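Local coordinates for cellulosomal scaffoldin adaptor protein B (Acetivibrio cellulolyticus, PDB 3BWZ) that probably binds type II dockerin modules, serving as a type II cohesin module of a larger scaffoldin that takes part in assembling the cellulosome, at residues N33-Q38 with V96-Y101; L39-D44 with V116-L121; V47-P50 with V56-T59; I88-K93 with T134-A139; G142-L145 with D151-Q154. One frame throughout, in Å; residues are numbered along the deposited sequence. Where two conformers were deposited one is given.

All five contacts belong to one cohesin module, a beta-sandwich of jelly-roll type, and strand 34-42 is the thread through most of them. Contact 1 uses its first half and contact 2 its second, about 26 Å apart between centres and on opposite sides of the chain's centre. Strands 88-94 and 143-147, from contacts 4 and 5, pair with strand 34-42 and join those contacts to it. Contact 3 is nested within the loop closed by contact 2, about 7 Å away between centres, on strand 48-51 beside strand 111-120. Contacts 1, 2 and 4 cross one another along the chain, so they interlock remote stretches of the module; contact 5 follows as a local closure.

Contact 1: N33-Q38 with V96-Y101; sequences NFSGCQ and VSLDDY
Y101 turns the hydroxyl edge of its ring to the backbone carbonyl of F34, with F34 O near the ring plane, and passes S35 CB obliquely. The hydroxyl donates a hydrogen bond from Y101 OH to F34 O of 2.6 Å, which runs almost straight along the C=O axis (174° at the oxygen). The same hydroxyl is also bonded to E108 N, so two backbone partners fix the far end of the ring. The helix residue reaches so far because CG stands opposite the backbone N (chi1 -180°), sending the ring out from the helix toward the strand.

S35 fills the angle between two helix side chains. Its CB lies 3.7 Å from L98 CD2 and 3.8 Å from Y101 CE2. L98 leaves its helix at an angle to the strand, but its CD2 methyl closes in on the serine. S35 OG turns to D147 O, its hydrogen-bond partner beyond the two segments. F34 itself points the other way, and its ring has G36 N 3.5 Å above its plane.

More aromatic rings surround Y101: Y95 and W148 meet it edge-to-face, and F74 packs obliquely. Helix 98-104, an insertion between strands 88-94 and 111-120 of the kind known from type II cohesins, thus covers the start of strand 34-42, where S35 makes backbone bonds to Y95, just past strand 88-94, and to F146 of strand 143-147.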
# COMPACT_ATOMS: atom_id res chain seq x y z
N ASN A 33 8.44 7.59 -14.48
CA ASN A 33 7.48 8.70 -14.53
C ASN A 33 6.22 8.47 -13.71
O ASN A 33 5.17 8.98 -14.02
CB ASN A 33 7.15 9.06 -15.99
CG ASN A 33 8.36 9.50 -16.79
OD1 ASN A 33 8.38 9.40 -18.04
ND2 ASN A 33 9.34 10.01 -16.11
N PHE A 34 6.37 7.75 -12.61
CA PHE A 34 5.28 7.45 -11.71
C PHE A 34 4.58 8.71 -11.20
O PHE A 34 5.24 9.63 -10.75
CB PHE A 34 5.84 6.69 -10.51
CG PHE A 34 4.81 6.36 -9.45
CD1 PHE A 34 4.75 7.06 -8.26
CD2 PHE A 34 3.91 5.34 -9.64
CE1 PHE A 34 3.83 6.73 -7.30
CE2 PHE A 34 3.01 5.00 -8.69
CZ PHE A 34 2.96 5.71 -7.51
N SER A 35 3.24 8.71 -11.18
CA SER A 35 2.47 9.81 -10.66
C SER A 35 1.35 9.44 -9.69
O SER A 35 0.69 10.34 -9.19
CB SER A 35 1.83 10.60 -11.78
OG SER A 35 0.68 9.92 -12.28
N GLY A 36 1.13 8.16 -9.43
CA GLY A 36 0.02 7.78 -8.59
C GLY A 36 -0.35 6.33 -8.77
O GLY A 36 0.17 5.64 -9.63
N CYS A 37 -1.29 5.89 -7.95
CA CYS A 37 -1.68 4.49 -7.96
C CYS A 37 -3.06 4.28 -7.38
O CYS A 37 -3.55 5.12 -6.62
CB CYS A 37 -0.67 3.62 -7.22
SG CYS A 37 -0.42 4.04 -5.48
N GLN A 38 -3.67 3.16 -7.72
CA GLN A 38 -4.79 2.60 -7.01
C GLN A 38 -4.38 1.19 -6.59
O GLN A 38 -3.88 0.42 -7.42
CB GLN A 38 -6.07 2.54 -7.85
CG GLN A 38 -7.20 1.92 -7.08
CD GLN A 38 -8.52 1.82 -7.82
OE1 GLN A 38 -8.61 2.02 -9.04
NE2 GLN A 38 -9.55 1.44 -7.09
N VAL A 96 -2.74 15.26 -9.48
CA VAL A 96 -3.66 15.75 -10.48
C VAL A 96 -3.02 16.81 -11.38
O VAL A 96 -3.31 16.87 -12.57
CB VAL A 96 -4.96 16.29 -9.82
CG1 VAL A 96 -5.90 16.94 -10.84
CG2 VAL A 96 -5.65 15.17 -9.06
N SER A 97 -2.13 17.63 -10.82
CA SER A 97 -1.49 18.71 -11.57
C SER A 97 -0.31 18.17 -12.34
O SER A 97 0.87 18.46 -12.03
CB SER A 97 -1.08 19.83 -10.63
OG SER A 97 -2.21 20.38 -9.99
N LEU A 98 -0.61 17.36 -13.35
CA LEU A 98 0.43 16.60 -14.04
C LEU A 98 1.31 17.43 -14.95
O LEU A 98 2.49 17.12 -15.09
CB LEU A 98 -0.19 15.42 -14.79
CG LEU A 98 -0.83 14.35 -13.90
CD1 LEU A 98 -1.46 13.26 -14.75
CD2 LEU A 98 0.19 13.74 -12.93
N ASP A 99 0.76 18.44 -15.59
CA ASP A 99 1.58 19.31 -16.42
C ASP A 99 2.74 19.89 -15.59
O ASP A 99 3.90 19.85 -15.99
CB ASP A 99 0.70 20.47 -16.97
CG ASP A 99 -0.38 20.05 -17.95
OD1 ASP A 99 -0.36 18.91 -18.44
OD2 ASP A 99 -1.26 20.90 -18.25
N ASP A 100 2.41 20.39 -14.41
CA ASP A 100 3.41 20.98 -13.53
C ASP A 100 4.39 19.93 -13.03
O ASP A 100 5.59 20.20 -12.93
CB ASP A 100 2.75 21.72 -12.39
CG ASP A 100 2.03 22.98 -12.85
OD1 ASP A 100 2.38 23.55 -13.91
OD2 ASP A 100 1.08 23.36 -12.15
N TYR A 101 3.91 18.73 -12.73
CA TYR A 101 4.79 17.65 -12.30
C TYR A 101 5.78 17.28 -13.40
O TYR A 101 6.98 17.14 -13.16
CB TYR A 101 3.93 16.47 -11.85
CG TYR A 101 4.66 15.24 -11.37
CD1 TYR A 101 5.72 15.30 -10.48
CD2 TYR A 101 4.25 14.00 -11.79
CE1 TYR A 101 6.34 14.15 -10.03
CE2 TYR A 101 4.85 12.84 -11.34
CZ TYR A 101 5.90 12.91 -10.46
OH TYR A 101 6.53 11.78 -9.98

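Contact 2: L39-D44 with V116-L121; sequences LNMKYD and VKFKVL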
# COMPACT_ATOMS: atom_id res chain seq x y z
N LEU A 39 -4.60 0.87 -5.31
CA LEU A 39 -4.18 -0.40 -4.73
C LEU A 39 -5.33 -1.04 -3.99
O LEU A 39 -6.15 -0.37 -3.39
CB LEU A 39 -2.99 -0.19 -3.79
CG LEU A 39 -1.79 0.52 -4.42
CD1 LEU A 39 -0.75 0.79 -3.35
CD2 LEU A 39 -1.15 -0.28 -5.56
N ASN A 40 -5.33 -2.37 -4.00
CA ASN A 40 -6.33 -3.16 -3.30
C ASN A 40 -5.60 -4.16 -2.42
O ASN A 40 -5.04 -5.14 -2.92
CB ASN A 40 -7.23 -3.87 -4.32
CG ASN A 40 -8.41 -4.54 -3.70
OD1 ASN A 40 -8.49 -5.80 -3.66
ND2 ASN A 40 -9.33 -3.75 -3.20
N MET A 41 -5.64 -3.91 -1.12
CA MET A 41 -4.93 -4.71 -0.12
C MET A 41 -5.91 -5.61 0.61
O MET A 41 -7.06 -5.24 0.87
CB MET A 41 -4.23 -3.86 0.89
CG MET A 41 -3.09 -3.11 0.32
SD MET A 41 -2.33 -2.02 1.50
CE MET A 41 -1.59 -3.14 2.68
N LYS A 42 -5.44 -6.80 0.97
CA LYS A 42 -6.21 -7.78 1.73
C LYS A 42 -5.43 -8.23 2.95
O LYS A 42 -4.23 -8.49 2.89
CB LYS A 42 -6.53 -8.98 0.83
CG LYS A 42 -7.33 -10.10 1.46
CD LYS A 42 -8.79 -9.74 1.62
CE LYS A 42 -9.57 -10.84 2.30
NZ LYS A 42 -9.19 -11.01 3.72
N TYR A 43 -6.13 -8.33 4.06
CA TYR A 43 -5.56 -8.84 5.31
C TYR A 43 -6.64 -9.64 6.02
O TYR A 43 -7.82 -9.56 5.66
CB TYR A 43 -5.01 -7.70 6.20
CG TYR A 43 -6.09 -6.75 6.66
CD1 TYR A 43 -6.70 -6.91 7.89
CD2 TYR A 43 -6.55 -5.75 5.84
CE1 TYR A 43 -7.73 -6.09 8.30
CE2 TYR A 43 -7.58 -4.90 6.23
CZ TYR A 43 -8.18 -5.08 7.46
OH TYR A 43 -9.23 -4.26 7.82
N ASP A 44 -6.24 -10.38 7.05
CA ASP A 44 -7.18 -11.20 7.80
C ASP A 44 -7.64 -10.38 9.00
O ASP A 44 -6.86 -10.13 9.90
CB ASP A 44 -6.51 -12.51 8.26
CG ASP A 44 -7.46 -13.41 9.02
OD1 ASP A 44 -8.52 -12.93 9.48
OD2 ASP A 44 -7.12 -14.61 9.15
N VAL A 116 0.63 1.42 5.80
CA VAL A 116 -0.50 0.91 6.56
C VAL A 116 0.05 0.22 7.78
O VAL A 116 0.80 -0.75 7.68
CB VAL A 116 -1.40 -0.07 5.74
CG1 VAL A 116 -2.58 -0.52 6.63
CG2 VAL A 116 -1.89 0.61 4.49
N LYS A 117 -0.34 0.71 8.95
CA LYS A 117 0.02 0.11 10.21
C LYS A 117 -1.08 -0.84 10.65
O LYS A 117 -2.26 -0.54 10.54
CB LYS A 117 0.27 1.19 11.25
CG LYS A 117 1.54 1.96 10.94
CD LYS A 117 1.69 3.19 11.81
CE LYS A 117 3.01 3.86 11.60
NZ LYS A 117 4.12 3.12 12.25
N PHE A 118 -0.66 -1.97 11.21
CA PHE A 118 -1.57 -2.99 11.70
C PHE A 118 -1.26 -3.34 13.14
O PHE A 118 -0.12 -3.65 13.49
CB PHE A 118 -1.49 -4.28 10.87
CG PHE A 118 -1.98 -4.15 9.47
CD1 PHE A 118 -1.10 -3.91 8.42
CD2 PHE A 118 -3.31 -4.31 9.18
CE1 PHE A 118 -1.56 -3.81 7.13
CE2 PHE A 118 -3.78 -4.23 7.89
CZ PHE A 118 -2.90 -3.99 6.87
N LYS A 119 -2.30 -3.33 13.97
CA LYS A 119 -2.22 -3.87 15.32
C LYS A 119 -2.43 -5.38 15.27
O LYS A 119 -3.37 -5.86 14.63
CB LYS A 119 -3.27 -3.20 16.19
CG LYS A 119 -3.43 -3.56 17.66
CD LYS A 119 -4.85 -3.13 18.19
CE LYS A 119 -5.18 -1.66 17.98
NZ LYS A 119 -6.62 -1.33 18.33
N VAL A 120 -1.56 -6.12 15.96
CA VAL A 120 -1.65 -7.57 16.00
C VAL A 120 -2.67 -7.99 17.06
O VAL A 120 -2.46 -7.80 18.26
CB VAL A 120 -0.28 -8.21 16.30
CG1 VAL A 120 -0.40 -9.73 16.39
CG2 VAL A 120 0.74 -7.78 15.23
N LEU A 121 -3.78 -8.55 16.59
CA LEU A 121 -4.85 -9.02 17.48
C LEU A 121 -4.57 -10.43 18.01
O LEU A 121 -4.92 -10.74 19.15
CB LEU A 121 -6.19 -9.05 16.75
CG LEU A 121 -6.62 -7.71 16.12
CD1 LEU A 121 -8.00 -7.85 15.43
CD2 LEU A 121 -6.62 -6.58 17.15
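Aromatic packing comes first: F118 pushes the CE2 corner of its ring onto one face of Y43, with F118 CE2 3.6 Å from Y43 CG and displaced toward the rim. The centroids are 5.2 Å apart and the planes inclined at 55°, too oblique for a stack or an edge-to-face pair. Y43 presents that face because its CG sits between the backbone N and the carbonyl carbon (chi1 64°).

The aliphatic part belongs to M41, modelled in two conformers. In one of them, M41 SD is 4.0 Å from V116 CG2, the two side chains running antiparallel alongside one another. A bend at chi3 (68°) brings M41 CE to the edge of the F118 ring, 4.5 Å from CZ of F118.

The one side-chain hydrogen bond within the segments does not cross the contact: K42 NZ donates to Y43 O over 2.8 Å, from above the carbonyl plane, and also binds K86 O.

This is core packing between the two layers of the beta-sandwich. M41 also touches F91 of strand 88-94 and I128 and F130 of strand 126-130, while F118 meets L48 and Y43 meets P50, both of strand 48-51, a neighbour of strand 111-120 in the sheet.

Contact 3: V47-P50 with V56-T59; sequences VLQP and VAYT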
# COMPACT_ATOMS: atom_id res chain seq x y z
N VAL A 47 -6.97 -11.29 12.59
CA VAL A 47 -5.58 -11.32 13.05
C VAL A 47 -4.96 -9.94 13.17
O VAL A 47 -4.19 -9.71 14.10
CB VAL A 47 -4.75 -12.23 12.13
CG1 VAL A 47 -3.29 -12.29 12.59
CG2 VAL A 47 -5.33 -13.65 12.10
N LEU A 48 -5.26 -9.06 12.23
CA LEU A 48 -4.66 -7.73 12.15
C LEU A 48 -5.74 -6.68 12.05
O LEU A 48 -6.78 -6.93 11.41
CB LEU A 48 -3.76 -7.60 10.92
CG LEU A 48 -2.56 -8.57 10.83
CD1 LEU A 48 -1.82 -8.31 9.52
CD2 LEU A 48 -1.62 -8.46 12.04
N GLN A 49 -5.47 -5.50 12.59
CA GLN A 49 -6.41 -4.37 12.51
C GLN A 49 -5.66 -3.13 12.04
O GLN A 49 -4.71 -2.72 12.69
CB GLN A 49 -7.01 -4.06 13.86
CG GLN A 49 -7.94 -2.86 13.85
CD GLN A 49 -8.51 -2.51 15.20
OE1 GLN A 49 -9.68 -2.07 15.32
NE2 GLN A 49 -7.73 -2.69 16.20
N PRO A 50 -6.09 -2.50 10.92
CA PRO A 50 -5.37 -1.31 10.46
C PRO A 50 -5.66 -0.13 11.39
O PRO A 50 -6.82 0.13 11.76
CB PRO A 50 -5.93 -1.09 9.05
CG PRO A 50 -7.27 -1.70 9.08
CD PRO A 50 -7.19 -2.86 10.01
N VAL A 56 -5.33 5.17 16.02
CA VAL A 56 -6.78 5.06 15.93
C VAL A 56 -7.16 4.09 14.81
O VAL A 56 -6.61 4.12 13.71
CB VAL A 56 -7.41 6.45 15.73
CG1 VAL A 56 -8.91 6.35 15.61
CG2 VAL A 56 -6.99 7.39 16.85
N ALA A 57 -8.14 3.23 15.06
CA ALA A 57 -8.60 2.28 14.06
C ALA A 57 -9.06 2.98 12.79
O ALA A 57 -9.77 3.98 12.84
CB ALA A 57 -9.74 1.46 14.60
N TYR A 58 -8.68 2.44 11.65
CA TYR A 58 -9.27 2.90 10.39
C TYR A 58 -10.76 2.71 10.44
O TYR A 58 -11.24 1.69 10.95
CB TYR A 58 -8.79 2.07 9.20
CG TYR A 58 -7.42 2.37 8.64
CD1 TYR A 58 -6.40 2.92 9.42
CD2 TYR A 58 -7.12 2.07 7.32
CE1 TYR A 58 -5.14 3.16 8.89
CE2 TYR A 58 -5.87 2.31 6.79
CZ TYR A 58 -4.88 2.83 7.58
OH TYR A 58 -3.61 3.02 7.03
N THR A 59 -11.48 3.66 9.84
CA THR A 59 -12.89 3.50 9.50
C THR A 59 -12.98 3.01 8.05
O THR A 59 -11.98 2.75 7.39
CB THR A 59 -13.63 4.84 9.59
OG1 THR A 59 -13.19 5.64 8.49
CG2 THR A 59 -13.37 5.52 10.92
O HOH W 1 -9.63 -0.63 11.54
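The backbones approach most closely at P50 and Y58, whose CA atoms are 5.7 Å apart. Y58 N donates to P50 O across 3.0 Å in a nearly straight bond (172° at the hydrogen), with the donor tilted out of the carbonyl plane. A water reinforces the link: it donates to P50 O and to Y58 O, each at 2.9 Å from the water oxygen, so P50 O accepts two hydrogen bonds.

The same two residues carry the side-chain packing. P50 CB sits over one face of the Y58 ring in a CH-pi contact, 3.8 Å from the centroid of that ring and 14° off its normal. With Y58 CG held beside its own backbone N (chi1 -79°), the ring folds back beneath the proline. Toward the outside, the extended side chain of Q49 brings its amide end against the methyl of A57, a more peripheral touch.

Residues 56-59 lie in the excursion between strands 48-51 and 65-66, resembling the flap that interrupts this strand in type II cohesins. Both short strands pair with strand 111-120, and from that strand F118 packs on P50 and V116 on Y58, continuing the contact into the core.

Contact 4: I88-K93 with T134-A139; sequences ILNFSK and TSVPNA
The one flat group at work here is the N90 carboxamide, and its outer end meets two aliphatic groups of the facing loop. V136 CG2 stands well off the amide plane, 3.9 Å from N90 OD1 as modelled. S135 CB lies nearer that plane, 4.0 Å from the same N90 OD1. Which amide atom really occupies that place is uncertain, and the touch is best read as van der Waals packing. No hydrogen bond joins the two segments.

N90 extends straight out from its strand: CG lies opposite the backbone N (chi1 -178°), directing the amide at the loop, and V136 comes to meet it from the opposite direction. V136 divides its two methyls between neighbours. One faces N90, while V136 CG1 packs on V144 CG2, against strand 143-147; the side chain also touches Q38. S135 adds its CB from the more exposed flank of the contact.

Local bonds help define the loop. A type I beta turn runs from V136 to A139, with P137 in its second position, closed by A139 N donating to V136 O over 3.0 Å. Ahead of it, S135 N is bonded to T133 OG1.

Residues 134-139 lie in the excursion between strands 126-130 and 143-147, consistent with the second flap of type II cohesins. It folds over the outer side of the sheet in which strand 88-94 runs between strands 34-42 and 77-83, while L89 and F91, alternating with N90, pack on Y43 and P64 on the inner side.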
# COMPACT_ATOMS: atom_id res chain seq x y z
N ILE A 88 -10.44 -5.64 3.51
CA ILE A 88 -10.06 -5.11 2.20
C ILE A 88 -9.87 -3.60 2.32
O ILE A 88 -10.76 -2.91 2.79
CB ILE A 88 -11.14 -5.39 1.11
CG1 ILE A 88 -11.41 -6.88 0.96
CG2 ILE A 88 -10.72 -4.75 -0.24
CD1 ILE A 88 -12.72 -7.16 0.23
N LEU A 89 -8.72 -3.10 1.87
CA LEU A 89 -8.43 -1.68 1.81
C LEU A 89 -8.24 -1.35 0.32
O LEU A 89 -7.31 -1.84 -0.31
CB LEU A 89 -7.14 -1.32 2.56
CG LEU A 89 -7.02 -1.85 4.00
CD1 LEU A 89 -5.66 -1.45 4.59
CD2 LEU A 89 -8.16 -1.35 4.87
N ASN A 90 -9.11 -0.50 -0.22
CA ASN A 90 -9.03 -0.09 -1.63
C ASN A 90 -8.82 1.42 -1.61
O ASN A 90 -9.65 2.13 -1.08
CB ASN A 90 -10.33 -0.51 -2.34
CG ASN A 90 -10.40 -0.20 -3.86
OD1 ASN A 90 -11.15 -0.91 -4.63
ND2 ASN A 90 -9.90 0.90 -4.26
N PHE A 91 -7.71 1.90 -2.14
CA PHE A 91 -7.43 3.31 -2.08
C PHE A 91 -6.68 3.77 -3.30
O PHE A 91 -6.02 3.00 -3.99
CB PHE A 91 -6.66 3.67 -0.79
CG PHE A 91 -5.35 2.93 -0.63
CD1 PHE A 91 -4.16 3.45 -1.09
CD2 PHE A 91 -5.33 1.68 0.01
CE1 PHE A 91 -2.98 2.73 -0.94
CE2 PHE A 91 -4.15 0.98 0.18
CZ PHE A 91 -2.99 1.53 -0.29
N SER A 92 -6.80 5.08 -3.55
CA SER A 92 -6.15 5.73 -4.67
C SER A 92 -5.45 6.97 -4.16
O SER A 92 -6.00 7.70 -3.34
CB SER A 92 -7.17 6.12 -5.74
OG SER A 92 -6.51 6.63 -6.90
N LYS A 93 -4.24 7.21 -4.68
CA LYS A 93 -3.43 8.35 -4.31
C LYS A 93 -2.67 8.76 -5.54
O LYS A 93 -1.86 7.99 -6.04
CB LYS A 93 -2.46 7.87 -3.19
CG LYS A 93 -1.65 8.88 -2.51
CD LYS A 93 -0.89 8.27 -1.33
CE LYS A 93 -0.13 9.31 -0.63
NZ LYS A 93 0.51 8.72 0.55
N THR A 134 -13.22 -7.14 -8.45
CA THR A 134 -14.14 -6.74 -9.49
C THR A 134 -14.24 -5.23 -9.64
O THR A 134 -14.61 -4.74 -10.72
CB THR A 134 -15.53 -7.33 -9.27
OG1 THR A 134 -16.02 -6.92 -8.01
CG2 THR A 134 -15.51 -8.84 -9.32
N SER A 135 -13.88 -4.48 -8.61
CA SER A 135 -13.89 -3.03 -8.66
C SER A 135 -12.80 -2.44 -9.52
O SER A 135 -12.88 -1.28 -9.88
CB SER A 135 -13.76 -2.47 -7.24
OG SER A 135 -14.81 -2.91 -6.40
N VAL A 136 -11.75 -3.22 -9.81
CA VAL A 136 -10.57 -2.69 -10.46
C VAL A 136 -10.17 -3.63 -11.61
O VAL A 136 -9.20 -4.39 -11.52
CB VAL A 136 -9.40 -2.46 -9.47
CG1 VAL A 136 -8.35 -1.62 -10.16
CG2 VAL A 136 -9.88 -1.72 -8.21
N PRO A 137 -10.93 -3.58 -12.72
CA PRO A 137 -10.66 -4.48 -13.83
C PRO A 137 -9.26 -4.38 -14.45
O PRO A 137 -8.83 -5.33 -15.08
CB PRO A 137 -11.73 -4.13 -14.86
CG PRO A 137 -12.68 -3.28 -14.21
CD PRO A 137 -12.16 -2.80 -12.92
N ASN A 138 -8.58 -3.24 -14.31
CA ASN A 138 -7.22 -3.04 -14.80
C ASN A 138 -6.12 -3.41 -13.88
O ASN A 138 -4.96 -3.23 -14.23
CB ASN A 138 -6.98 -1.54 -15.15
CG ASN A 138 -7.80 -1.09 -16.29
OD1 ASN A 138 -7.82 -1.77 -17.36
ND2 ASN A 138 -8.47 -0.02 -16.13
N ALA A 139 -6.43 -3.93 -12.70
CA ALA A 139 -5.38 -4.24 -11.77
C ALA A 139 -4.47 -5.34 -12.27
O ALA A 139 -4.91 -6.31 -12.88
CB ALA A 139 -5.97 -4.64 -10.41

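Contact 5: G142-L145 with D151-Q154; sequences GTVL and DRIQ
A backbone hydrogen bond with apolar packing beside it joins the end of strand 143-147 to the loop leading to strand 158-165. I153 N donates to L145 O over 2.8 Å at 176°, an almost ideal straight bond, though the donor is tilted 28° from the carbonyl plane. R152 CA adds a CA-H...O contact to the same acceptor, L145 O, at 3.4 Å, so one carbonyl receives two neighbouring residues of the loop.

Side chains pack to either side of that bond. The aliphatic part of R152 crosses V144 obliquely, with R152 CD 3.6 Å and R152 CG 3.7 Å from V144 CG1. The R152 chain bends about its CG-CD bond (chi3 -61°), the very bond that lies against V144 CG1, and its outer part goes on to N138. By L145 the approach is looser, L145 CB lying 4.3 Å from I153 CB.

L145 reaches inward to C37 of strand 34-42 and I7 of strand 6-11. Backbone bonds from V144 to Q38 and from G142 to N40 set strand 143-147 antiparallel beside strand 34-42.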
# COMPACT_ATOMS: atom_id res chain seq x y z
N GLY A 142 -3.82 -6.60 -8.09
CA GLY A 142 -4.30 -5.61 -7.15
C GLY A 142 -3.68 -4.25 -7.23
O GLY A 142 -3.94 -3.42 -6.37
N THR A 143 -2.90 -3.99 -8.29
CA THR A 143 -2.19 -2.73 -8.44
C THR A 143 -2.51 -2.05 -9.77
O THR A 143 -2.53 -2.69 -10.81
CB THR A 143 -0.65 -2.92 -8.29
OG1 THR A 143 -0.08 -3.53 -9.45
CG2 THR A 143 -0.29 -3.72 -7.04
N VAL A 144 -2.68 -0.73 -9.70
CA VAL A 144 -2.76 0.10 -10.89
C VAL A 144 -1.78 1.24 -10.65
O VAL A 144 -1.93 1.98 -9.66
CB VAL A 144 -4.16 0.65 -11.16
CG1 VAL A 144 -4.15 1.50 -12.41
CG2 VAL A 144 -5.14 -0.46 -11.30
N LEU A 145 -0.77 1.36 -11.51
CA LEU A 145 0.19 2.45 -11.42
C LEU A 145 -0.01 3.39 -12.59
O LEU A 145 -0.29 2.93 -13.70
CB LEU A 145 1.62 1.89 -11.43
CG LEU A 145 1.92 0.75 -10.45
CD1 LEU A 145 3.40 0.37 -10.57
CD2 LEU A 145 1.51 1.07 -9.02
N ASP A 151 -1.61 8.08 -17.82
CA ASP A 151 -1.85 6.76 -18.39
C ASP A 151 -1.45 5.69 -17.41
O ASP A 151 -0.52 5.84 -16.64
CB ASP A 151 -1.08 6.58 -19.68
CG ASP A 151 -1.50 7.56 -20.75
OD1 ASP A 151 -2.71 7.82 -20.87
OD2 ASP A 151 -0.61 8.10 -21.45
N ARG A 152 -2.12 4.55 -17.49
CA ARG A 152 -1.72 3.38 -16.72
C ARG A 152 -0.41 2.84 -17.25
O ARG A 152 -0.16 2.81 -18.46
CB ARG A 152 -2.77 2.29 -16.77
CG ARG A 152 -4.00 2.63 -15.98
CD ARG A 152 -5.03 1.51 -15.94
NE ARG A 152 -5.44 1.23 -17.29
CZ ARG A 152 -4.97 0.30 -18.11
NH1 ARG A 152 -4.10 -0.65 -17.74
NH2 ARG A 152 -5.44 0.30 -19.33
N ILE A 153 0.42 2.40 -16.32
CA ILE A 153 1.64 1.68 -16.63
C ILE A 153 1.24 0.22 -16.64
O ILE A 153 1.01 -0.38 -15.59
CB ILE A 153 2.70 1.99 -15.59
CG1 ILE A 153 3.04 3.49 -15.62
CG2 ILE A 153 3.96 1.13 -15.80
CD1 ILE A 153 3.90 3.97 -14.48
N GLN A 154 1.05 -0.30 -17.85
CA GLN A 154 0.33 -1.56 -18.11
C GLN A 154 1.22 -2.78 -18.07
O GLN A 154 0.72 -3.90 -18.16
CB GLN A 154 -0.37 -1.47 -19.51
CG GLN A 154 -0.42 -2.69 -20.50
CD GLN A 154 0.74 -2.74 -21.48
OE1 GLN A 154 0.70 -3.51 -22.45
NE2 GLN A 154 1.76 -1.92 -21.25